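Local coordinates for protein inorganic pyrophosphatase (Coxiella burnetii, PDB 3TR4) that probably catalyses the magnesium-dependent hydrolysis of inorganic pyrophosphate to two phosphate ions, working as a homohexamer, at residues I23-G28 with P78-P83; G28-E33 with L41-F46; L71-L76 with V107-V112; R90-M95 with E120-L125. One frame throughout, in Å; residues are numbered along the deposited sequence.

How the contacts relate
Contact 3 is the buried core, two parallel strands held by backbone hydrogen bonds and aliphatic side chains, with a manganese ligand at one end. Contact 4 touches it: strand 86-99 pairs with strand 106-111, and contact 4 fixes a loop to the former through an arginine. Contacts 1 and 2, like contact 4 away from the core, share Gly28 and meet where Ile23 packs on Lys31 and Pro83 on Leu41 and Tyr32. Contact 1 is a surface meeting of a turn and a proline-rich loop without direct hydrogen bonds, whereas contact 2 is a hairpin rich in hydrogen bonds and charges. Both reach neighbouring subunits; contact 4, about 27 Å from contact 2 between centres, touches none.

Contact 1. Residues I23-G28 with P78-P83; sequences IPANGG and PVPVQP
The Pro24 ring meets the facing loop with one face and one edge. Val81 O stands off that face toward CB, 3.3 Å from Pro24 CB; at the other end of the same face, Pro24 CD rests 3.8 Å from Pro83 CG, the two rings crossing obliquely. Beyond the edge at CB lies Pro80 CB, 4.1 Å from Pro24 CB. The Pro80 ring receives Ala25 instead: the methyl, Ala25 CB, sits over one ring face, 4.4 Å from Pro80 CG, and Ala25 O comes in at a slant beside Pro80 CB and CG, 3.6 Å from Pro80 CG. Carbonyl oxygens therefore meet ring carbons in both directions across the contact, and no direct hydrogen bond joins the segments. The tie is indirect: Asn56 OD1 accepts from both Ala25 N and Val81 N, so one amide oxygen bridges the two loops. Pro24 to Gly27 form a type II beta turn, closed by Gly27 N on Pro24 O at 3.0 Å; Asn26 takes the third position with the positive phi of 74° that this turn requires. Facing it, Pro80 to Pro83 run extended, with Pro80, Gln82 and Pro83 near polyproline II angles, which lets Pro80 and Pro83 both come up against the turn. Two subunits border it: Gln82 N bonds Tyr32 OH of one neighbouring subunit, and Asn26 ND2 bonds Glu29 OE1 of another. Here a type II turn nestles against a proline-rich extended segment, joining the loops that leave barrel strands 16-23 and 72-75 beside the subunit interfaces of the hexamer.

Contact 2. Residues G28-E33 with L41-F46; sequences GEVKYE and LTVDRF
From CG to its tip Lys31 runs beside Asp44; its CB faces Arg45 O. CG is anti to the backbone N (chi1 174°), which sends the chain along the Asp44 side chain: Lys31 CG nears Asp44 OD2 and CB, Lys31 CD lies 3.4 Å from Asp44 OD2, and after a bend at chi4 the tip, Lys31 NZ, forms a salt bridge with the same Asp44 OD2 at 3.3 Å, weak as a hydrogen bond. Asp44 comes this close because a classic beta bulge sets Asp44 and Arg45 both opposite Lys31, whose O takes Asp44 N at 2.7 Å and, weakly, Arg45 N. Beyond the bulge, Glu33 O accepts Thr42 N and Thr42 OG1, each at 2.7 Å, from opposite faces of its carbonyl plane. The Glu33 and Asp44 carboxylates stack nearly parallel, 10° apart, with Glu33 OE1 3.9 Å from Asp44 OD1; Asp44 also pairs with Lys31 and, by charge alone, with Arg45 NH2, which would probably offset this closeness. On the other face, Val30 CG1 sits over the Phe46 ring, 4.3 Å from its centroid. Leu41 CD2 covers a face of the Tyr32 ring. Lys31 and Arg45 are predicted substrate ligands. The hairpin of strands 30-35 and 40-46 forms its own two-stranded sheet, with Lys31 and Glu33 against strand 16-23, and Tyr32 OH reaching Gln82 N of a neighbouring subunit.

Contact 3. Residues L71-L76 with V107-V112; sequences LDVLVL and VLAVPV. With MN (manganese (II) ion), chain I.
Four backbone hydrogen bonds ladder Leu74 and its neighbours to the strand Val107-Pro111. Val107 N gives to Asp72 O, Leu74 N to Val107 O at 2.7 Å, Ala109 N to Leu74 O at 2.7 Å, and Leu76 N to Ala109 O, so the even-numbered residues of 72-76 do the bonding and the parallel register runs Val73-Val107, Leu74-Leu108, Val75-Ala109. Weaker CA-H...O contacts fill in, such as Val75 CA to Ala109 O at 3.4 Å. The strands are twisted 42° against each other. They are neighbours in the closed, OB-like barrel of soluble pyrophosphatases, where strand 86-99 flanks 106-111 on its other side and 56-59 flanks 72-75. Apolar contacts divide by face. Val73, Val75, Val107 and Ala109 share one: Val73 CG1 touches Ala109 CB at 4.0 Å, and Val73 and Val107 both reach Phe17 of strand 16-23. On the other, a chi1 of -176° turns Leu108 CG away from the backbone N, swinging CD1 back across to Leu74 CB at 3.7 Å and Leu76 CG at 4.0 Å, and helix 130-142 packs over these leucines. Pro111 CD lies 3.3 Å from Leu76 O, a carbonyl oxygen buried here without a hydrogen-bond partner in the model. Metal coordination comes from Asp72. Asp72 OD2 binds manganese at 2.4 Å through one oxygen, two waters also bind the ion, and Asp67 and Asp104 belong to the same site. Asp72 OD2 also accepts a hydrogen bond from Lys106 NZ, which probably helps to orient the carboxylate.

Contact 4. Residues R90-M95 with E120-L125; sequences RALGIM and EAIQSL
Arg90 grips the carbonyl of Ile122 end-on with two nitrogens: NH1 to Ile122 O at 2.7 Å and NH2 to the same oxygen at 3.0 Å, which lies in the guanidinium plane. With CG between the backbone N and the carbonyl carbon (chi1 52°), the extended chain carries the group to Ile122. Arg90 NE and NH2 also reach, weakly, Pro111 O and Tyr119 O respectively. Over one face of the guanidinium lies the Gln123 amide, the planes only 10° apart and Gln123 NE2 3.7 Å from Arg90 NH1; that amide is held by its own bond, NE2 to Glu120 O at 2.9 Å. Asp127 OD2 accepts both Gln123 N and Ser124 N. Water bridges Leu92 O at 2.6 Å and Leu125 N at 3.1 Å, while beside it Leu92 CD1 meets Ile122 CG2 at 3.6 Å. A classic bulge, in which Leu92 and Gly93 both face Leu108, shapes the strand here. The guanidinium hydrogen bonds named here end on main-chain carbonyls, so Arg90 ties the backbone of 120-125 to strand 86-99.

Contact 1. Residues I23-G28 with P78-P83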
loop_
_atom_site.group_PDB
_atom_site.type_symbol
_atom_site.label_atom_id
_atom_site.label_comp_id
_atom_site.label_asym_id
_atom_site.label_seq_id
_atom_site.Cartn_x
_atom_site.Cartn_y
_atom_site.Cartn_z
ATOM N N ILE B 23 7.740 -15.480 1.973
ATOM C CA ILE B 23 7.117 -14.404 2.736
ATOM C C ILE B 23 8.000 -13.162 2.696
ATOM O O ILE B 23 9.170 -13.227 3.062
ATOM C CB ILE B 23 6.948 -14.801 4.214
ATOM C CG1 ILE B 23 6.238 -16.150 4.336
ATOM C CG2 ILE B 23 6.214 -13.708 4.983
ATOM C CD1 ILE B 23 6.220 -16.687 5.746
ATOM N N PRO B 24 7.440 -12.021 2.267
ATOM C CA PRO B 24 8.234 -10.793 2.157
ATOM C C PRO B 24 8.424 -10.136 3.517
ATOM O O PRO B 24 7.608 -10.356 4.414
ATOM C CB PRO B 24 7.353 -9.906 1.286
ATOM C CG PRO B 24 5.965 -10.304 1.671
ATOM C CD PRO B 24 6.019 -11.785 1.950
ATOM N N ALA B 25 9.479 -9.342 3.667
ATOM C CA ALA B 25 9.664 -8.549 4.875
ATOM C C ALA B 25 8.422 -7.699 5.108
ATOM O O ALA B 25 7.881 -7.119 4.167
ATOM C CB ALA B 25 10.898 -7.650 4.740
ATOM N N ASN B 26 7.976 -7.627 6.358
ATOM C CA ASN B 26 6.786 -6.855 6.717
ATOM C C ASN B 26 5.462 -7.493 6.296
ATOM O O ASN B 26 4.404 -6.879 6.427
ATOM C CB ASN B 26 6.876 -5.425 6.178
ATOM C CG ASN B 26 7.589 -4.490 7.133
ATOM O OD1 ASN B 26 8.814 -4.374 7.110
ATOM N ND2 ASN B 26 6.821 -3.820 7.986
ATOM N N GLY B 27 5.525 -8.716 5.785
ATOM C CA GLY B 27 4.326 -9.469 5.461
ATOM C C GLY B 27 4.041 -10.504 6.535
ATOM O O GLY B 27 4.498 -10.370 7.665
ATOM N N GLY B 28 3.282 -11.537 6.192
ATOM C CA GLY B 28 3.038 -12.615 7.132
ATOM C C GLY B 28 1.582 -12.836 7.489
ATOM O O GLY B 28 1.215 -13.930 7.916
ATOM N N PRO B 78 17.208 -4.490 1.367
ATOM C CA PRO B 78 16.829 -3.074 1.428
ATOM C C PRO B 78 15.315 -2.887 1.340
ATOM O O PRO B 78 14.768 -2.032 2.029
ATOM C CB PRO B 78 17.508 -2.480 0.191
ATOM C CG PRO B 78 18.659 -3.393 -0.084
ATOM C CD PRO B 78 18.173 -4.759 0.287
ATOM N N VAL B 79 14.650 -3.675 0.498
ATOM C CA VAL B 79 13.193 -3.632 0.401
ATOM C C VAL B 79 12.618 -5.039 0.227
ATOM O O VAL B 79 13.322 -5.947 -0.216
ATOM C CB VAL B 79 12.730 -2.731 -0.757
ATOM C CG1 VAL B 79 13.152 -1.293 -0.514
ATOM C CG2 VAL B 79 13.301 -3.236 -2.059
ATOM N N PRO B 80 11.333 -5.224 0.579
ATOM C CA PRO B 80 10.736 -6.565 0.519
ATOM C C PRO B 80 10.818 -7.184 -0.880
ATOM O O PRO B 80 10.753 -6.474 -1.884
ATOM C CB PRO B 80 9.272 -6.320 0.906
ATOM C CG PRO B 80 9.281 -5.023 1.662
ATOM C CD PRO B 80 10.370 -4.205 1.031
ATOM N N VAL B 81 10.970 -8.503 -0.932
ATOM C CA VAL B 81 10.991 -9.240 -2.192
ATOM C C VAL B 81 9.672 -10.001 -2.366
ATOM O O VAL B 81 9.141 -10.559 -1.404
ATOM C CB VAL B 81 12.165 -10.243 -2.232
ATOM C CG1 VAL B 81 12.085 -11.121 -3.471
ATOM C CG2 VAL B 81 13.505 -9.508 -2.172
ATOM N N GLN B 82 9.145 -10.023 -3.588
ATOM C CA GLN B 82 7.868 -10.687 -3.867
ATOM C C GLN B 82 7.937 -12.204 -3.673
ATOM O O GLN B 82 8.872 -12.851 -4.142
ATOM C CB GLN B 82 7.405 -10.365 -5.296
ATOM C CG GLN B 82 6.197 -11.172 -5.782
ATOM C CD GLN B 82 5.732 -10.753 -7.168
ATOM O OE1 GLN B 82 5.243 -9.640 -7.357
ATOM N NE2 GLN B 82 5.885 -11.641 -8.143
ATOM N N PRO B 83 6.933 -12.781 -2.992
ATOM C CA PRO B 83 6.888 -14.236 -2.804
ATOM C C PRO B 83 6.942 -14.958 -4.142
ATOM O O PRO B 83 6.307 -14.511 -5.099
ATOM C CB PRO B 83 5.516 -14.464 -2.163
ATOM C CG PRO B 83 5.172 -13.176 -1.522
ATOM C CD PRO B 83 5.763 -12.111 -2.400
#

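Contact 2. Residues G28-E33 with L41-F46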
loop_
_atom_site.group_PDB
_atom_site.type_symbol
_atom_site.label_atom_id
_atom_site.label_comp_id
_atom_site.label_asym_id
_atom_site.label_seq_id
_atom_site.Cartn_x
_atom_site.Cartn_y
_atom_site.Cartn_z
ATOM N N GLY B 28 3.282 -11.537 6.192
ATOM C CA GLY B 28 3.038 -12.615 7.132
ATOM C C GLY B 28 1.582 -12.836 7.489
ATOM O O GLY B 28 1.215 -13.930 7.916
ATOM N N GLU B 29 0.753 -11.807 7.329
ATOM C CA GLU B 29 -0.681 -11.956 7.578
ATOM C C GLU B 29 -1.204 -13.159 6.805
ATOM O O GLU B 29 -2.095 -13.878 7.270
ATOM C CB GLU B 29 -1.446 -10.691 7.194
ATOM C CG GLU B 29 -1.159 -9.497 8.100
ATOM C CD GLU B 29 -2.160 -8.373 7.911
ATOM O OE1 GLU B 29 -1.849 -7.419 7.165
ATOM O OE2 GLU B 29 -3.257 -8.445 8.507
ATOM N N VAL B 30 -0.644 -13.361 5.613
ATOM C CA VAL B 30 -0.774 -14.623 4.900
ATOM C C VAL B 30 0.616 -15.208 4.772
ATOM O O VAL B 30 1.546 -14.513 4.371
ATOM C CB VAL B 30 -1.311 -14.450 3.471
ATOM C CG1 VAL B 30 -1.625 -15.818 2.867
ATOM C CG2 VAL B 30 -2.532 -13.578 3.456
ATOM N N LYS B 31 0.760 -16.483 5.103
ATOM C CA LYS B 31 2.032 -17.163 4.922
ATOM C C LYS B 31 1.936 -18.114 3.738
ATOM O O LYS B 31 1.024 -18.934 3.666
ATOM C CB LYS B 31 2.432 -17.925 6.185
ATOM C CG LYS B 31 3.685 -18.770 6.017
ATOM C CD LYS B 31 4.046 -19.502 7.300
ATOM C CE LYS B 31 5.426 -20.139 7.194
ATOM N NZ LYS B 31 5.588 -20.911 5.929
ATOM N N TYR B 32 2.876 -17.993 2.809
ATOM C CA TYR B 32 2.885 -18.834 1.622
ATOM C C TYR B 32 3.932 -19.932 1.741
ATOM O O TYR B 32 4.896 -19.804 2.491
ATOM C CB TYR B 32 3.165 -17.994 0.374
ATOM C CG TYR B 32 2.130 -16.925 0.094
ATOM C CD1 TYR B 32 0.840 -17.265 -0.287
ATOM C CD2 TYR B 32 2.447 -15.580 0.199
ATOM C CE1 TYR B 32 -0.111 -16.294 -0.546
ATOM C CE2 TYR B 32 1.506 -14.598 -0.060
ATOM C CZ TYR B 32 0.230 -14.961 -0.435
ATOM O OH TYR B 32 -0.707 -13.992 -0.690
ATOM N N GLU B 33 3.730 -21.008 0.990
ATOM C CA GLU B 33 4.715 -22.071 0.856
ATOM C C GLU B 33 4.806 -22.439 -0.614
ATOM O O GLU B 33 3.785 -22.530 -1.293
ATOM C CB GLU B 33 4.300 -23.303 1.660
ATOM C CG GLU B 33 4.818 -23.339 3.088
ATOM C CD GLU B 33 4.494 -24.649 3.789
ATOM O OE1 GLU B 33 3.463 -25.267 3.447
ATOM O OE2 GLU B 33 5.272 -25.062 4.675
ATOM N N LEU B 41 3.047 -21.458 -5.872
ATOM C CA LEU B 41 3.086 -20.889 -4.540
ATOM C C LEU B 41 1.718 -21.206 -3.948
ATOM O O LEU B 41 0.701 -21.092 -4.633
ATOM C CB LEU B 41 3.310 -19.381 -4.616
ATOM C CG LEU B 41 3.753 -18.634 -3.357
ATOM C CD1 LEU B 41 5.114 -19.118 -2.886
ATOM C CD2 LEU B 41 3.786 -17.140 -3.636
ATOM N N THR B 42 1.690 -21.632 -2.692
ATOM C CA THR B 42 0.444 -22.038 -2.053
ATOM C C THR B 42 0.246 -21.289 -0.748
ATOM O O THR B 42 1.203 -20.784 -0.163
ATOM C CB THR B 42 0.434 -23.544 -1.736
ATOM O OG1 THR B 42 1.476 -23.839 -0.799
ATOM C CG2 THR B 42 0.641 -24.368 -3.003
ATOM N N VAL B 43 -0.998 -21.215 -0.293
ATOM C CA VAL B 43 -1.275 -20.646 1.016
ATOM C C VAL B 43 -0.986 -21.696 2.080
ATOM O O VAL B 43 -1.513 -22.810 2.023
ATOM C CB VAL B 43 -2.733 -20.168 1.141
ATOM C CG1 VAL B 43 -3.089 -19.913 2.599
ATOM C CG2 VAL B 43 -2.952 -18.917 0.303
ATOM N N ASP B 44 -0.120 -21.351 3.027
ATOM C CA ASP B 44 0.139 -22.211 4.175
ATOM C C ASP B 44 -0.899 -21.922 5.252
ATOM O O ASP B 44 -1.736 -22.769 5.563
ATOM C CB ASP B 44 1.555 -21.994 4.715
ATOM C CG ASP B 44 1.856 -22.852 5.935
ATOM O OD1 ASP B 44 1.106 -23.819 6.186
ATOM O OD2 ASP B 44 2.847 -22.563 6.638
ATOM N N ARG B 45 -0.858 -20.715 5.806
ATOM C CA ARG B 45 -1.846 -20.323 6.806
ATOM C C ARG B 45 -1.954 -18.816 6.963
ATOM O O ARG B 45 -1.064 -18.070 6.558
ATOM C CB ARG B 45 -1.518 -20.953 8.162
ATOM C CG ARG B 45 -0.314 -20.337 8.849
ATOM C CD ARG B 45 0.082 -21.123 10.090
ATOM N NE ARG B 45 0.600 -22.446 9.755
ATOM C CZ ARG B 45 -0.125 -23.562 9.776
ATOM N NH1 ARG B 45 -1.403 -23.518 10.123
ATOM N NH2 ARG B 45 0.431 -24.721 9.455
ATOM N N PHE B 46 -3.056 -18.381 7.561
ATOM C CA PHE B 46 -3.219 -16.991 7.953
ATOM C C PHE B 46 -2.881 -16.835 9.431
ATOM O O PHE B 46 -3.392 -17.574 10.274
ATOM C CB PHE B 46 -4.645 -16.520 7.668
ATOM C CG PHE B 46 -5.006 -16.545 6.210
ATOM C CD1 PHE B 46 -5.402 -17.721 5.602
ATOM C CD2 PHE B 46 -4.940 -15.391 5.447
ATOM C CE1 PHE B 46 -5.731 -17.748 4.257
ATOM C CE2 PHE B 46 -5.267 -15.413 4.100
ATOM C CZ PHE B 46 -5.662 -16.592 3.506
HETATM O O HOH W 1 1.216 -25.828 1.758
#

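Contact 3. Residues L71-L76 with V107-V112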
loop_
_atom_site.group_PDB
_atom_site.type_symbol
_atom_site.label_atom_id
_atom_site.label_comp_id
_atom_site.label_asym_id
_atom_site.label_seq_id
_atom_site.Cartn_x
_atom_site.Cartn_y
_atom_site.Cartn_z
ATOM N N LEU B 71 15.703 -26.468 3.870
ATOM C CA LEU B 71 16.333 -25.579 4.841
ATOM C C LEU B 71 15.750 -24.162 4.798
ATOM O O LEU B 71 15.681 -23.552 3.733
ATOM C CB LEU B 71 17.842 -25.529 4.583
ATOM C CG LEU B 71 18.682 -24.605 5.461
ATOM C CD1 LEU B 71 18.542 -24.983 6.919
ATOM C CD2 LEU B 71 20.141 -24.656 5.029
ATOM N N ASP B 72 15.339 -23.649 5.960
ATOM C CA ASP B 72 14.782 -22.299 6.075
ATOM C C ASP B 72 15.859 -21.230 6.009
ATOM O O ASP B 72 16.963 -21.415 6.521
ATOM C CB ASP B 72 14.063 -22.111 7.408
ATOM C CG ASP B 72 12.881 -23.030 7.576
ATOM O OD1 ASP B 72 12.338 -23.509 6.560
ATOM O OD2 ASP B 72 12.493 -23.251 8.742
ATOM N N VAL B 73 15.515 -20.092 5.420
ATOM C CA VAL B 73 16.443 -18.975 5.345
ATOM C C VAL B 73 15.743 -17.653 5.630
ATOM O O VAL B 73 14.639 -17.404 5.142
ATOM C CB VAL B 73 17.110 -18.901 3.964
ATOM C CG1 VAL B 73 18.088 -17.738 3.906
ATOM C CG2 VAL B 73 17.812 -20.212 3.652
ATOM N N LEU B 74 16.385 -16.818 6.441
ATOM C CA LEU B 74 15.956 -15.441 6.630
ATOM C C LEU B 74 16.850 -14.558 5.770
ATOM O O LEU B 74 18.077 -14.622 5.872
ATOM C CB LEU B 74 16.104 -15.042 8.094
ATOM C CG LEU B 74 15.357 -15.931 9.089
ATOM C CD1 LEU B 74 15.820 -15.665 10.516
ATOM C CD2 LEU B 74 13.862 -15.718 8.949
ATOM N N VAL B 75 16.248 -13.736 4.920
ATOM C CA VAL B 75 17.046 -12.863 4.063
ATOM C C VAL B 75 16.761 -11.392 4.338
ATOM O O VAL B 75 15.629 -10.932 4.199
ATOM C CB VAL B 75 16.810 -13.149 2.569
ATOM C CG1 VAL B 75 17.794 -12.349 1.725
ATOM C CG2 VAL B 75 16.950 -14.641 2.289
ATOM N N LEU B 76 17.795 -10.660 4.743
ATOM C CA LEU B 76 17.680 -9.226 4.944
ATOM C C LEU B 76 17.956 -8.508 3.633
ATOM O O LEU B 76 18.947 -8.783 2.962
ATOM C CB LEU B 76 18.672 -8.754 6.003
ATOM C CG LEU B 76 18.563 -9.408 7.380
ATOM C CD1 LEU B 76 19.689 -8.927 8.281
ATOM C CD2 LEU B 76 17.213 -9.107 7.999
ATOM N N VAL B 107 18.934 -20.199 8.640
ATOM C CA VAL B 107 20.107 -19.458 8.196
ATOM C C VAL B 107 19.747 -17.994 7.971
ATOM O O VAL B 107 18.689 -17.684 7.426
ATOM C CB VAL B 107 20.688 -20.057 6.899
ATOM C CG1 VAL B 107 21.720 -19.121 6.290
ATOM C CG2 VAL B 107 21.300 -21.422 7.179
ATOM N N LEU B 108 20.616 -17.095 8.418
ATOM C CA LEU B 108 20.453 -15.673 8.137
ATOM C C LEU B 108 21.369 -15.289 6.980
ATOM O O LEU B 108 22.562 -15.601 6.994
ATOM C CB LEU B 108 20.785 -14.833 9.373
ATOM C CG LEU B 108 20.548 -13.326 9.228
ATOM C CD1 LEU B 108 19.068 -13.034 9.044
ATOM C CD2 LEU B 108 21.100 -12.567 10.424
ATOM N N ALA B 109 20.814 -14.616 5.977
ATOM C CA ALA B 109 21.577 -14.284 4.778
ATOM C C ALA B 109 21.305 -12.874 4.264
ATOM O O ALA B 109 20.357 -12.213 4.693
ATOM C CB ALA B 109 21.303 -15.308 3.681
ATOM N N VAL B 110 22.159 -12.429 3.342
ATOM C CA VAL B 110 21.987 -11.170 2.623
ATOM C C VAL B 110 22.222 -11.452 1.141
ATOM O O VAL B 110 22.799 -12.482 0.796
ATOM C CB VAL B 110 22.984 -10.095 3.101
ATOM C CG1 VAL B 110 22.582 -9.558 4.473
ATOM C CG2 VAL B 110 24.394 -10.658 3.134
ATOM N N PRO B 111 21.780 -10.547 0.251
ATOM C CA PRO B 111 22.001 -10.822 -1.174
ATOM C C PRO B 111 23.494 -10.858 -1.485
ATOM O O PRO B 111 24.277 -10.244 -0.754
ATOM C CB PRO B 111 21.352 -9.618 -1.869
ATOM C CG PRO B 111 20.399 -9.050 -0.859
ATOM C CD PRO B 111 21.065 -9.277 0.465
ATOM N N VAL B 112 23.888 -11.572 -2.535
ATOM C CA VAL B 112 25.279 -11.533 -2.974
ATOM C C VAL B 112 25.641 -10.089 -3.312
ATOM O O VAL B 112 24.765 -9.278 -3.611
ATOM C CB VAL B 112 25.542 -12.445 -4.192
ATOM C CG1 VAL B 112 25.352 -13.915 -3.812
ATOM C CG2 VAL B 112 24.642 -12.065 -5.356
HETATM MN MN MN I . 10.998 -25.149 8.624
HETATM O O HOH W 2 12.325 -26.371 7.784
HETATM O O HOH W 3 9.660 -25.167 6.522
#

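Contact 4. Residues R90-M95 with E120-L125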
loop_
_atom_site.group_PDB
_atom_site.type_symbol
_atom_site.label_atom_id
_atom_site.label_comp_id
_atom_site.label_asym_id
_atom_site.label_seq_id
_atom_site.Cartn_x
_atom_site.Cartn_y
_atom_site.Cartn_z
ATOM N N ARG B 90 24.098 -14.924 0.411
ATOM C CA ARG B 90 25.275 -15.400 1.120
ATOM C C ARG B 90 24.978 -15.367 2.615
ATOM O O ARG B 90 24.358 -14.423 3.104
ATOM C CB ARG B 90 26.492 -14.531 0.785
ATOM C CG ARG B 90 26.256 -13.040 0.973
ATOM C CD ARG B 90 27.443 -12.209 0.492
ATOM N NE ARG B 90 27.213 -10.780 0.694
ATOM C CZ ARG B 90 27.501 -10.128 1.815
ATOM N NH1 ARG B 90 28.036 -10.777 2.840
ATOM N NH2 ARG B 90 27.253 -8.829 1.911
ATOM N N ALA B 91 25.412 -16.394 3.337
ATOM C CA ALA B 91 25.085 -16.516 4.758
ATOM C C ALA B 91 25.952 -15.649 5.672
ATOM O O ALA B 91 27.127 -15.407 5.396
ATOM C CB ALA B 91 25.152 -17.974 5.198
ATOM N N LEU B 92 25.352 -15.187 6.765
ATOM C CA LEU B 92 26.064 -14.445 7.795
ATOM C C LEU B 92 26.149 -15.287 9.059
ATOM O O LEU B 92 27.088 -15.169 9.845
ATOM C CB LEU B 92 25.330 -13.148 8.119
ATOM C CG LEU B 92 25.211 -12.107 7.010
ATOM C CD1 LEU B 92 24.411 -10.918 7.512
ATOM C CD2 LEU B 92 26.593 -11.671 6.535
ATOM N N GLY B 93 25.148 -16.133 9.259
ATOM C CA GLY B 93 25.066 -16.927 10.464
ATOM C C GLY B 93 23.792 -17.739 10.476
ATOM O O GLY B 93 23.128 -17.888 9.449
ATOM N N ILE B 94 23.447 -18.268 11.641
ATOM C CA ILE B 94 22.263 -19.104 11.758
ATOM C C ILE B 94 21.566 -18.873 13.092
ATOM O O ILE B 94 22.214 -18.713 14.125
ATOM C CB ILE B 94 22.616 -20.597 11.563
ATOM C CG1 ILE B 94 21.369 -21.476 11.685
ATOM C CG2 ILE B 94 23.706 -21.028 12.539
ATOM C CD1 ILE B 94 21.610 -22.918 11.279
HETATM N N MSE B 95 20.240 -18.827 13.058
HETATM C CA MSE B 95 19.455 -18.710 14.273
HETATM C C MSE B 95 19.024 -20.097 14.734
HETATM O O MSE B 95 18.252 -20.773 14.057
HETATM C CB MSE B 95 18.226 -17.832 14.023
HETATM C CG MSE B 95 17.472 -17.453 15.283
HETATM SE SE MSE B 95 15.771 -16.604 14.878
HETATM C CE MSE B 95 14.814 -18.188 14.251
ATOM N N GLU B 120 27.763 -4.758 1.040
ATOM C CA GLU B 120 29.077 -5.353 0.833
ATOM C C GLU B 120 29.888 -5.446 2.121
ATOM O O GLU B 120 30.630 -6.409 2.322
ATOM C CB GLU B 120 29.864 -4.571 -0.218
ATOM C CG GLU B 120 31.216 -5.177 -0.538
ATOM C CD GLU B 120 31.879 -4.518 -1.729
ATOM O OE1 GLU B 120 31.518 -3.366 -2.049
ATOM O OE2 GLU B 120 32.756 -5.158 -2.346
ATOM N N ALA B 121 29.744 -4.451 2.990
ATOM C CA ALA B 121 30.505 -4.415 4.233
ATOM C C ALA B 121 29.957 -5.381 5.282
ATOM O O ALA B 121 30.636 -5.687 6.263
ATOM C CB ALA B 121 30.555 -2.994 4.787
ATOM N N ILE B 122 28.733 -5.861 5.079
ATOM C CA ILE B 122 28.130 -6.814 6.008
ATOM C C ILE B 122 28.642 -8.225 5.735
ATOM O O ILE B 122 28.303 -8.828 4.718
ATOM C CB ILE B 122 26.589 -6.817 5.909
ATOM C CG1 ILE B 122 26.036 -5.396 6.022
ATOM C CG2 ILE B 122 25.992 -7.709 6.985
ATOM C CD1 ILE B 122 26.431 -4.690 7.295
ATOM N N GLN B 123 29.446 -8.756 6.653
ATOM C CA GLN B 123 30.103 -10.041 6.435
ATOM C C GLN B 123 29.867 -11.051 7.560
ATOM O O GLN B 123 30.149 -12.237 7.403
ATOM C CB GLN B 123 31.605 -9.832 6.229
ATOM C CG GLN B 123 31.960 -9.071 4.958
ATOM C CD GLN B 123 31.672 -9.872 3.700
ATOM O OE1 GLN B 123 31.742 -11.100 3.704
ATOM N NE2 GLN B 123 31.338 -9.177 2.618
ATOM N N SER B 124 29.369 -10.577 8.696
ATOM C CA SER B 124 29.075 -11.456 9.823
ATOM C C SER B 124 27.959 -10.870 10.673
ATOM O O SER B 124 27.571 -9.717 10.487
ATOM C CB SER B 124 30.326 -11.681 10.677
ATOM O OG SER B 124 30.742 -10.477 11.297
ATOM N N LEU B 125 27.451 -11.665 11.608
ATOM C CA LEU B 125 26.361 -11.228 12.476
ATOM C C LEU B 125 26.663 -9.925 13.206
ATOM O O LEU B 125 25.761 -9.124 13.463
ATOM C CB LEU B 125 26.017 -12.317 13.490
ATOM C CG LEU B 125 25.201 -13.466 12.910
ATOM C CD1 LEU B 125 24.828 -14.453 14.001
ATOM C CD2 LEU B 125 23.963 -12.906 12.240
HETATM O O HOH W 4 28.585 -14.504 11.873
#